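Long-range contacts in beta-galacturonidase (Eisenbergiella tayi, PDB 6NCX), which binds galacturonate in its barrel pocket and, as a family 2 glycoside hydrolase, probably cleaves beta-linked uronic acids from their conjugates: residues 507-512 and 532-537; 274-279 and 309-314. All coordinates share one frame; numbering follows the deposited sequence.

Contact 1: 507-512 and 532-537; sequences VYIWQF and KGIVDE. With ADA (alpha-D-galactopyranuronic acid), chain I.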
ATOM      1  N   VAL C 507      -3.017  29.975 -12.675  1.00 21.29           N
ATOM      2  CA  VAL C 507      -2.844  29.296 -11.398  1.00 22.32           C
ATOM      3  C   VAL C 507      -1.580  28.449 -11.436  1.00 19.97           C
ATOM      4  O   VAL C 507      -1.172  27.955 -12.490  1.00 20.79           O
ATOM      5  CB  VAL C 507      -4.093  28.436 -11.049  1.00 21.50           C
ATOM      6  CG1 VAL C 507      -4.437  27.465 -12.190  1.00 15.68           C
ATOM      7  CG2 VAL C 507      -3.894  27.687  -9.728  1.00 16.33           C
ATOM      8  N   TYR C 508      -0.940  28.322 -10.274  1.00 17.80           N
ATOM      9  CA  TYR C 508       0.029  27.276  -9.988  1.00 20.76           C
ATOM     10  C   TYR C 508      -0.627  26.339  -8.982  1.00 20.44           C
ATOM     11  O   TYR C 508      -1.023  26.777  -7.897  1.00 23.15           O
ATOM     12  CB  TYR C 508       1.349  27.844  -9.429  1.00 21.96           C
ATOM     13  CG  TYR C 508       2.154  28.585 -10.458  1.00 18.40           C
ATOM     14  CD1 TYR C 508       2.020  29.960 -10.606  1.00 18.36           C
ATOM     15  CD2 TYR C 508       3.009  27.910 -11.318  1.00 17.96           C
ATOM     16  CE1 TYR C 508       2.718  30.639 -11.565  1.00 15.53           C
ATOM     17  CE2 TYR C 508       3.727  28.590 -12.293  1.00 15.12           C
ATOM     18  CZ  TYR C 508       3.562  29.949 -12.406  1.00 17.90           C
ATOM     19  OH  TYR C 508       4.246  30.649 -13.351  1.00 20.27           O
ATOM     20  N   ILE C 509      -0.775  25.066  -9.354  1.00 18.99           N
ATOM     21  CA  ILE C 509      -1.276  24.070  -8.410  1.00 22.03           C
ATOM     22  C   ILE C 509      -0.196  23.788  -7.371  1.00 20.08           C
ATOM     23  O   ILE C 509       0.992  23.628  -7.703  1.00 16.56           O
ATOM     24  CB  ILE C 509      -1.725  22.792  -9.151  1.00 19.31           C
ATOM     25  CG1 ILE C 509      -3.017  23.057  -9.932  1.00 21.21           C
ATOM     26  CG2 ILE C 509      -1.994  21.634  -8.190  1.00 18.89           C
ATOM     27  CD1 ILE C 509      -3.486  21.879 -10.777  1.00 27.70           C
ATOM     28  N   TRP C 510      -0.584  23.787  -6.099  1.00 15.80           N
ATOM     29  CA  TRP C 510       0.256  23.211  -5.057  1.00 15.10           C
ATOM     30  C   TRP C 510      -0.227  21.782  -4.816  1.00 16.23           C
ATOM     31  O   TRP C 510      -1.357  21.568  -4.354  1.00 18.48           O
ATOM     32  CB  TRP C 510       0.223  24.026  -3.769  1.00 17.21           C
ATOM     33  CG  TRP C 510       1.132  23.428  -2.712  1.00 19.95           C
ATOM     34  CD1 TRP C 510       0.861  22.346  -1.910  1.00 17.54           C
ATOM     35  CD2 TRP C 510       2.462  23.861  -2.361  1.00 17.12           C
ATOM     36  NE1 TRP C 510       1.934  22.079  -1.098  1.00 16.62           N
ATOM     37  CE2 TRP C 510       2.928  22.996  -1.341  1.00 19.93           C
ATOM     38  CE3 TRP C 510       3.301  24.893  -2.805  1.00 17.85           C
ATOM     39  CZ2 TRP C 510       4.208  23.133  -0.758  1.00 15.25           C
ATOM     40  CZ3 TRP C 510       4.568  25.029  -2.216  1.00 17.96           C
ATOM     41  CH2 TRP C 510       5.006  24.146  -1.219  1.00 15.02           C
ATOM     42  N   GLN C 511       0.604  20.801  -5.163  1.00 15.79           N
ATOM     43  CA  GLN C 511       1.869  20.990  -5.880  1.00 16.33           C
ATOM     44  C   GLN C 511       2.107  19.770  -6.776  1.00 17.37           C
ATOM     45  O   GLN C 511       1.302  18.829  -6.796  1.00 16.33           O
ATOM     46  CB  GLN C 511       3.054  21.165  -4.920  1.00 13.52           C
ATOM     47  CG  GLN C 511       3.323  19.931  -4.071  1.00 13.63           C
ATOM     48  CD  GLN C 511       4.542  20.062  -3.188  1.00 14.97           C
ATOM     49  OE1 GLN C 511       5.587  20.542  -3.620  1.00 13.45           O
ATOM     50  NE2 GLN C 511       4.410  19.628  -1.933  1.00 19.94           N
ATOM     51  N   PHE C 512       3.230  19.776  -7.493  1.00 15.51           N
ATOM     52  CA  PHE C 512       3.494  18.714  -8.459  1.00 17.07           C
ATOM     53  C   PHE C 512       3.615  17.354  -7.773  1.00 14.82           C
ATOM     54  O   PHE C 512       2.891  16.409  -8.111  1.00 17.76           O
ATOM     55  CB  PHE C 512       4.758  19.043  -9.266  1.00 15.48           C
ATOM     56  CG  PHE C 512       5.257  17.885 -10.079  1.00 16.97           C
ATOM     57  CD1 PHE C 512       6.450  17.248  -9.750  1.00 14.73           C
ATOM     58  CD2 PHE C 512       4.507  17.404 -11.143  1.00 13.70           C
ATOM     59  CE1 PHE C 512       6.903  16.157 -10.493  1.00 14.89           C
ATOM     60  CE2 PHE C 512       4.944  16.318 -11.878  1.00 16.41           C
ATOM     61  CZ  PHE C 512       6.154  15.690 -11.551  1.00 16.39           C
ATOM     62  N   LYS C 532       0.245  17.081  -0.939  1.00 21.42           N
ATOM     63  CA  LYS C 532      -0.604  17.698  -1.947  1.00 16.90           C
ATOM     64  C   LYS C 532      -0.064  17.523  -3.371  1.00 13.27           C
ATOM     65  O   LYS C 532      -0.578  18.154  -4.303  1.00 13.23           O
ATOM     66  CB  LYS C 532      -0.801  19.174  -1.595  1.00 18.32           C
ATOM     67  CG  LYS C 532      -1.111  19.387  -0.117  1.00 16.67           C
ATOM     68  CD  LYS C 532      -1.426  20.830   0.192  1.00 17.92           C
ATOM     69  CE  LYS C 532      -2.056  20.981   1.579  1.00 21.11           C
ATOM     70  NZ  LYS C 532      -1.079  20.899   2.708  1.00 18.63           N
ATOM     71  N   GLY C 533       0.932  16.663  -3.569  1.00 17.85           N
ATOM     72  CA  GLY C 533       1.349  16.330  -4.923  1.00 12.28           C
ATOM     73  C   GLY C 533       0.187  15.790  -5.745  1.00 17.14           C
ATOM     74  O   GLY C 533      -0.695  15.093  -5.234  1.00 18.12           O
ATOM     75  N   ILE C 534       0.164  16.157  -7.031  1.00 19.93           N
ATOM     76  CA  ILE C 534      -0.726  15.492  -7.980  1.00 19.61           C
ATOM     77  C   ILE C 534      -0.152  14.128  -8.330  1.00 17.67           C
ATOM     78  O   ILE C 534      -0.880  13.180  -8.647  1.00 19.66           O
ATOM     79  CB  ILE C 534      -0.921  16.381  -9.225  1.00 18.54           C
ATOM     80  CG1 ILE C 534      -1.500  17.735  -8.815  1.00 17.66           C
ATOM     81  CG2 ILE C 534      -1.826  15.685 -10.253  1.00 15.97           C
ATOM     82  CD1 ILE C 534      -2.871  17.622  -8.097  1.00 16.24           C
ATOM     83  N   VAL C 535       1.158  14.019  -8.258  1.00 18.26           N
ATOM     84  CA  VAL C 535       1.907  12.778  -8.330  1.00 19.19           C
ATOM     85  C   VAL C 535       2.534  12.562  -6.950  1.00 18.02           C
ATOM     86  O   VAL C 535       2.736  13.522  -6.203  1.00 15.95           O
ATOM     87  CB  VAL C 535       2.916  12.947  -9.491  1.00 20.83           C
ATOM     88  CG1 VAL C 535       4.362  13.182  -9.009  1.00 19.10           C
ATOM     89  CG2 VAL C 535       2.764  11.862 -10.527  1.00 22.65           C
ATOM     90  N   ASP C 536       2.763  11.309  -6.557  1.00 20.86           N
ATOM     91  CA  ASP C 536       3.350  11.120  -5.229  1.00 19.60           C
ATOM     92  C   ASP C 536       4.879  11.242  -5.323  1.00 18.03           C
ATOM     93  O   ASP C 536       5.428  11.554  -6.380  1.00 19.23           O
ATOM     94  CB  ASP C 536       2.874   9.802  -4.605  1.00 18.30           C
ATOM     95  CG  ASP C 536       3.662   8.588  -5.066  1.00 18.77           C
ATOM     96  OD1 ASP C 536       4.288   8.611  -6.153  1.00 16.01           O
ATOM     97  OD2 ASP C 536       3.625   7.584  -4.328  1.00 18.53           O
ATOM     98  N   GLU C 537       5.583  11.017  -4.205  1.00 15.83           N
ATOM     99  CA  GLU C 537       7.024  11.268  -4.179  1.00 14.48           C
ATOM    100  C   GLU C 537       7.786  10.361  -5.135  1.00 17.94           C
ATOM    101  O   GLU C 537       8.878  10.726  -5.587  1.00 17.63           O
ATOM    102  CB  GLU C 537       7.585  11.111  -2.764  1.00 16.63           C
ATOM    103  CG  GLU C 537       7.529   9.681  -2.200  1.00 19.43           C
ATOM    104  CD  GLU C 537       6.333   9.457  -1.275  1.00 23.51           C
ATOM    105  OE1 GLU C 537       5.230  10.032  -1.526  1.00 18.90           O
ATOM    106  OE2 GLU C 537       6.502   8.712  -0.280  1.00 25.46           O
TER
HETATM  107  C1  ADA I 601       1.631  27.499   2.071  1.00 24.93           C
HETATM  108  C2  ADA I 601       3.131  27.393   1.714  1.00 23.31           C
HETATM  109  C3  ADA I 601       3.581  26.081   1.187  1.00 21.80           C
HETATM  110  C4  ADA I 601       2.898  24.903   1.788  1.00 24.46           C
HETATM  111  C5  ADA I 601       1.379  25.100   1.860  1.00 24.54           C
HETATM  112  C6  ADA I 601       0.636  23.943   2.531  1.00 22.85           C
HETATM  113  O1  ADA I 601       0.838  27.812   0.950  1.00 28.33           O
HETATM  114  O2  ADA I 601       3.460  28.429   0.833  1.00 18.41           O
HETATM  115  O3  ADA I 601       4.978  25.960   1.339  1.00 17.45           O
HETATM  116  O4  ADA I 601       3.372  24.680   3.095  1.00 16.78           O
HETATM  117  O5  ADA I 601       1.080  26.285   2.652  1.00 26.96           O
HETATM  118  O6B ADA I 601       0.788  22.748   2.159  1.00 22.26           O
HETATM  119  O6A ADA I 601      -0.144  24.217   3.477  1.00 22.98           O
HETATM  120  O   HOH W   1      -2.975  19.452  -4.754  1.00 15.04           O

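Contact 2: 274-279 and 309-314; sequences GFCRHE and RTVHYP. With ADA (alpha-D-galactopyranuronic acid), chain I.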
ATOM      1  N   GLY C 274      -0.002  26.253 -14.295  1.00 19.72           N
ATOM      2  CA  GLY C 274       1.270  26.028 -13.656  1.00 23.74           C
ATOM      3  C   GLY C 274       1.263  24.955 -12.582  1.00 21.06           C
ATOM      4  O   GLY C 274       0.213  24.510 -12.099  1.00 21.70           O
ATOM      5  N   PHE C 275       2.474  24.560 -12.199  1.00 17.65           N
ATOM      6  CA  PHE C 275       2.690  23.740 -11.016  1.00 21.06           C
ATOM      7  C   PHE C 275       3.722  24.399 -10.110  1.00 18.90           C
ATOM      8  O   PHE C 275       4.761  24.869 -10.579  1.00 18.33           O
ATOM      9  CB  PHE C 275       3.151  22.331 -11.388  1.00 16.35           C
ATOM     10  CG  PHE C 275       2.024  21.365 -11.669  1.00 18.13           C
ATOM     11  CD1 PHE C 275       1.387  20.698 -10.631  1.00 16.47           C
ATOM     12  CD2 PHE C 275       1.635  21.094 -12.981  1.00 23.50           C
ATOM     13  CE1 PHE C 275       0.368  19.801 -10.891  1.00 16.76           C
ATOM     14  CE2 PHE C 275       0.620  20.197 -13.246  1.00 23.22           C
ATOM     15  CZ  PHE C 275      -0.014  19.546 -12.203  1.00 20.22           C
ATOM     16  N   CYS C 276       3.425  24.451  -8.821  1.00 17.59           N
ATOM     17  CA  CYS C 276       4.483  24.585  -7.836  1.00 19.32           C
ATOM     18  C   CYS C 276       5.277  23.285  -7.801  1.00 19.73           C
ATOM     19  O   CYS C 276       4.696  22.200  -7.707  1.00 16.02           O
ATOM     20  CB  CYS C 276       3.903  24.866  -6.450  1.00 15.89           C
ATOM     21  SG  CYS C 276       2.921  26.373  -6.338  1.00 20.11           S
ATOM     22  N   ARG C 277       6.603  23.385  -7.855  1.00 18.74           N
ATOM     23  CA  ARG C 277       7.436  22.191  -7.781  1.00 19.39           C
ATOM     24  C   ARG C 277       8.625  22.466  -6.881  1.00 17.51           C
ATOM     25  O   ARG C 277       9.378  23.413  -7.125  1.00 20.74           O
ATOM     26  CB  ARG C 277       7.909  21.754  -9.170  1.00 13.72           C
ATOM     27  CG  ARG C 277       9.008  20.716  -9.118  1.00 15.05           C
ATOM     28  CD  ARG C 277       9.471  20.387 -10.526  1.00 20.09           C
ATOM     29  NE  ARG C 277      10.522  19.381 -10.522  1.00 19.92           N
ATOM     30  CZ  ARG C 277      11.813  19.649 -10.390  1.00 12.66           C
ATOM     31  NH1 ARG C 277      12.217  20.889 -10.267  1.00 18.23           N
ATOM     32  NH2 ARG C 277      12.698  18.669 -10.402  1.00 18.00           N
ATOM     33  N   HIS C 278       8.785  21.641  -5.845  1.00 17.43           N
ATOM     34  CA  HIS C 278       9.992  21.632  -5.028  1.00 21.01           C
ATOM     35  C   HIS C 278      11.089  20.839  -5.731  1.00 21.22           C
ATOM     36  O   HIS C 278      10.815  19.979  -6.580  1.00 21.44           O
ATOM     37  CB  HIS C 278       9.724  20.992  -3.665  1.00 17.88           C
ATOM     38  CG  HIS C 278       9.369  21.965  -2.594  1.00 15.26           C
ATOM     39  ND1 HIS C 278      10.292  22.815  -2.032  1.00 17.90           N
ATOM     40  CD2 HIS C 278       8.193  22.212  -1.964  1.00 19.75           C
ATOM     41  CE1 HIS C 278       9.703  23.552  -1.106  1.00 21.88           C
ATOM     42  NE2 HIS C 278       8.432  23.198  -1.036  1.00 21.00           N
ATOM     43  N   GLU C 279      12.341  21.121  -5.363  1.00 14.80           N
ATOM     44  CA  GLU C 279      13.467  20.256  -5.737  1.00 16.38           C
ATOM     45  C   GLU C 279      13.556  19.161  -4.684  1.00 20.28           C
ATOM     46  O   GLU C 279      14.285  19.269  -3.698  1.00 20.65           O
ATOM     47  CB  GLU C 279      14.776  21.033  -5.847  1.00 22.11           C
ATOM     48  CG  GLU C 279      14.789  22.162  -6.866  1.00 16.55           C
ATOM     49  CD  GLU C 279      16.180  22.783  -7.052  1.00 25.75           C
ATOM     50  OE1 GLU C 279      16.598  22.957  -8.227  1.00 22.67           O
ATOM     51  OE2 GLU C 279      16.848  23.120  -6.033  1.00 28.98           O
ATOM     52  N   ARG C 309       6.494  26.957 -10.862  1.00 21.33           N
ATOM     53  CA  ARG C 309       6.895  27.921  -9.845  1.00 21.15           C
ATOM     54  C   ARG C 309       7.879  27.250  -8.888  1.00 20.18           C
ATOM     55  O   ARG C 309       7.568  26.204  -8.309  1.00 23.18           O
ATOM     56  CB  ARG C 309       5.668  28.469  -9.100  1.00 16.67           C
ATOM     57  CG  ARG C 309       6.037  29.415  -7.993  1.00 17.21           C
ATOM     58  CD  ARG C 309       4.832  30.012  -7.281  1.00 18.21           C
ATOM     59  NE  ARG C 309       5.310  30.657  -6.063  1.00 18.50           N
ATOM     60  CZ  ARG C 309       4.835  30.433  -4.849  1.00 21.73           C
ATOM     61  NH1 ARG C 309       3.801  29.619  -4.666  1.00 24.42           N
ATOM     62  NH2 ARG C 309       5.371  31.051  -3.816  1.00 24.67           N
ATOM     63  N   THR C 310       9.061  27.856  -8.722  1.00 21.63           N
ATOM     64  CA  THR C 310      10.179  27.263  -7.979  1.00 16.54           C
ATOM     65  C   THR C 310      10.010  27.485  -6.477  1.00 16.99           C
ATOM     66  O   THR C 310      10.718  28.265  -5.838  1.00 16.33           O
ATOM     67  CB  THR C 310      11.501  27.863  -8.432  1.00 21.48           C
ATOM     68  OG1 THR C 310      11.534  29.240  -8.046  1.00 19.26           O
ATOM     69  CG2 THR C 310      11.708  27.751  -9.946  1.00 19.17           C
ATOM     70  N   VAL C 311       9.064  26.760  -5.895  1.00 17.53           N
ATOM     71  CA  VAL C 311       8.852  26.858  -4.455  1.00 21.93           C
ATOM     72  C   VAL C 311       9.994  26.147  -3.730  1.00 19.77           C
ATOM     73  O   VAL C 311      10.356  25.014  -4.070  1.00 19.48           O
ATOM     74  CB  VAL C 311       7.468  26.290  -4.078  1.00 19.84           C
ATOM     75  CG1 VAL C 311       6.380  26.985  -4.897  1.00 18.49           C
ATOM     76  CG2 VAL C 311       7.392  24.773  -4.304  1.00 18.59           C
ATOM     77  N   HIS C 312      10.622  26.825  -2.769  1.00 20.12           N
ATOM     78  CA  HIS C 312      10.491  28.255  -2.484  1.00 20.30           C
ATOM     79  C   HIS C 312      11.890  28.850  -2.465  1.00 16.76           C
ATOM     80  O   HIS C 312      12.315  29.341  -1.433  1.00 16.34           O
ATOM     81  CB  HIS C 312       9.828  28.529  -1.120  1.00 18.66           C
ATOM     82  CG  HIS C 312       8.410  28.055  -1.016  1.00 19.37           C
ATOM     83  ND1 HIS C 312       7.367  28.661  -1.687  1.00 17.93           N
ATOM     84  CD2 HIS C 312       7.860  27.047  -0.297  1.00 18.42           C
ATOM     85  CE1 HIS C 312       6.239  28.045  -1.388  1.00 18.73           C
ATOM     86  NE2 HIS C 312       6.511  27.061  -0.551  1.00 21.38           N
ATOM     87  N   TYR C 313      12.605  28.780  -3.603  1.00 18.20           N
ATOM     88  CA  TYR C 313      14.031  29.086  -3.673  1.00 18.52           C
ATOM     89  C   TYR C 313      14.504  28.990  -5.120  1.00 17.50           C
ATOM     90  O   TYR C 313      13.817  28.380  -5.948  1.00 19.99           O
ATOM     91  CB  TYR C 313      14.823  28.126  -2.765  1.00 18.46           C
ATOM     92  CG  TYR C 313      14.306  26.692  -2.820  1.00 17.28           C
ATOM     93  CD1 TYR C 313      14.571  25.868  -3.920  1.00 19.18           C
ATOM     94  CD2 TYR C 313      13.543  26.176  -1.793  1.00 15.28           C
ATOM     95  CE1 TYR C 313      14.084  24.551  -3.980  1.00 19.21           C
ATOM     96  CE2 TYR C 313      13.052  24.874  -1.839  1.00 22.18           C
ATOM     97  CZ  TYR C 313      13.326  24.069  -2.938  1.00 20.43           C
ATOM     98  OH  TYR C 313      12.827  22.786  -2.974  1.00 20.62           O
ATOM     99  N   PRO C 314      15.657  29.578  -5.468  1.00 18.42           N
ATOM    100  CA  PRO C 314      16.170  29.436  -6.839  1.00 21.37           C
ATOM    101  C   PRO C 314      16.450  27.982  -7.196  1.00 21.44           C
ATOM    102  O   PRO C 314      16.772  27.156  -6.342  1.00 19.04           O
ATOM    103  CB  PRO C 314      17.466  30.267  -6.830  1.00 19.33           C
ATOM    104  CG  PRO C 314      17.234  31.295  -5.737  1.00 25.11           C
ATOM    105  CD  PRO C 314      16.423  30.578  -4.686  1.00 17.94           C
TER
HETATM  106  C1  ADA I 601       1.631  27.499   2.071  1.00 24.93           C
HETATM  107  C2  ADA I 601       3.131  27.393   1.714  1.00 23.31           C
HETATM  108  C3  ADA I 601       3.581  26.081   1.187  1.00 21.80           C
HETATM  109  C4  ADA I 601       2.898  24.903   1.788  1.00 24.46           C
HETATM  110  C5  ADA I 601       1.379  25.100   1.860  1.00 24.54           C
HETATM  111  C6  ADA I 601       0.636  23.943   2.531  1.00 22.85           C
HETATM  112  O1  ADA I 601       0.838  27.812   0.950  1.00 28.33           O
HETATM  113  O2  ADA I 601       3.460  28.429   0.833  1.00 18.41           O
HETATM  114  O3  ADA I 601       4.978  25.960   1.339  1.00 17.45           O
HETATM  115  O4  ADA I 601       3.372  24.680   3.095  1.00 16.78           O
HETATM  116  O5  ADA I 601       1.080  26.285   2.652  1.00 26.96           O
HETATM  117  O6B ADA I 601       0.788  22.748   2.159  1.00 22.26           O
HETATM  118  O6A ADA I 601      -0.144  24.217   3.477  1.00 22.98           O
HETATM  119  O   HOH W   2      11.694  24.183  -6.492  1.00 18.67           O
HETATM  120  O   HOH W   3      13.910  20.816  -1.639  1.00 19.60           O

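Contact 1: 507-512 and 532-537
W510 and K532 meet beyond strand 504-509, K532 CD lying 3.5 Å from W510 CD1. With CG anti to the backbone N (chi1 -179°), the indole swings under the bound galacturonate: C4 of the sugar sits over one face, 3.4 Å from W510 CZ2, and Q511 CB backs the other. N530 takes the NE1 proton, limiting ring rotation. The long lysine delivers a charge: NZ donates to sugar O6B at 2.7 Å and also bonds Y434. Replacing this tryptophan by alanine is likely to strip the flat floor from under the sugar and leave N530 OD1 without its NE1 donor.

The tight part is backbone. A cis peptide precedes Q511, whose N donates to K532 O from above the carbonyl plane; I534 N answers to Q511 O, and V535 N reaches F512 O almost straight (172°). A beta carbon at G533 would run into V535 O; the bare CA comes 3.1 Å from Q511 O. The looser side is apolar: I509 CG2 meets I534 CG1 only at 4.0 Å, and V535 CG1 makes a CH-pi contact over one face of the F512 ring, toward its rim. A water bridges W510 O and K532 O. Tryptophan before a non-proline cis peptide after the eighth barrel strand recurs across clan GH-A glycosidases; Asn-x-Lys, here N530 and K532, marks the beta-glucuronidases by gripping the uronate.

Contact 2: 274-279 and 309-314
C276 and R309 pair as a parallel beta bridge, CA atoms 4.6 Å apart, in which R309 N donates to F275 O at 2.7 Å and R309 O receives R277 N; the same carbonyl also takes V311 N, closing an inverse gamma turn centred on T310. Beyond the bridge the side chains take over. V311, compact and branched, serves three neighbours: CG1 packs on C276 CB at 3.6 Å and over the rim of the R309 guanidinium, while CG2 makes a CH-pi contact with the H278 ring, 17° off its normal. R309 runs extended from a CG anti to the backbone N (chi1 177°), which carries its guanidinium to E333, E465 and N377 at the pocket. The two segments end the first and second strands of the TIM barrel, joined through helix 290-302 as a beta-alpha-beta unit. A cis peptide precedes H312, whose ring lies over V311 CB; its NE2 hydrogen-bonds sugar O3 at the ring edge, 2.7 Å away, while ND1 is held by E333, so both nitrogens are fixed. Tyrosine suits its place at Y313 because the hydroxyl has several polar neighbours: OH bonds H278 ND1 at 2.7 Å, nearly straight (169°), accepts a hydrogen bond from E279 N at 3.0 Å, and hydrogen-bonds a water that also donates to E279 O. E279, salt-bridged to R140, sets its CG at the edge of the Y313 ring.

Both contacts are buried and belong to one barrel, the centre of contact 2 about 8 Å from the centre of the chain, that of contact 1 about 18 Å. Strand 268-276 lies between 504-509 and 307-309, and V507 O probably accepts a hydrogen bond from G274 N, I509 O one from C276 N. Only contact 2 spans two barrel strands; contact 1 ties a strand end to a loop. Contact 1 offers the sugar a flat aromatic surface and a positive charge for its carboxylate, contact 2 a histidine for a ring hydroxyl, with an arginine braced by acids behind it. The pocket joins them, H312 NE2 packing 3.3 Å from W510 CZ3 with nearly parallel rings.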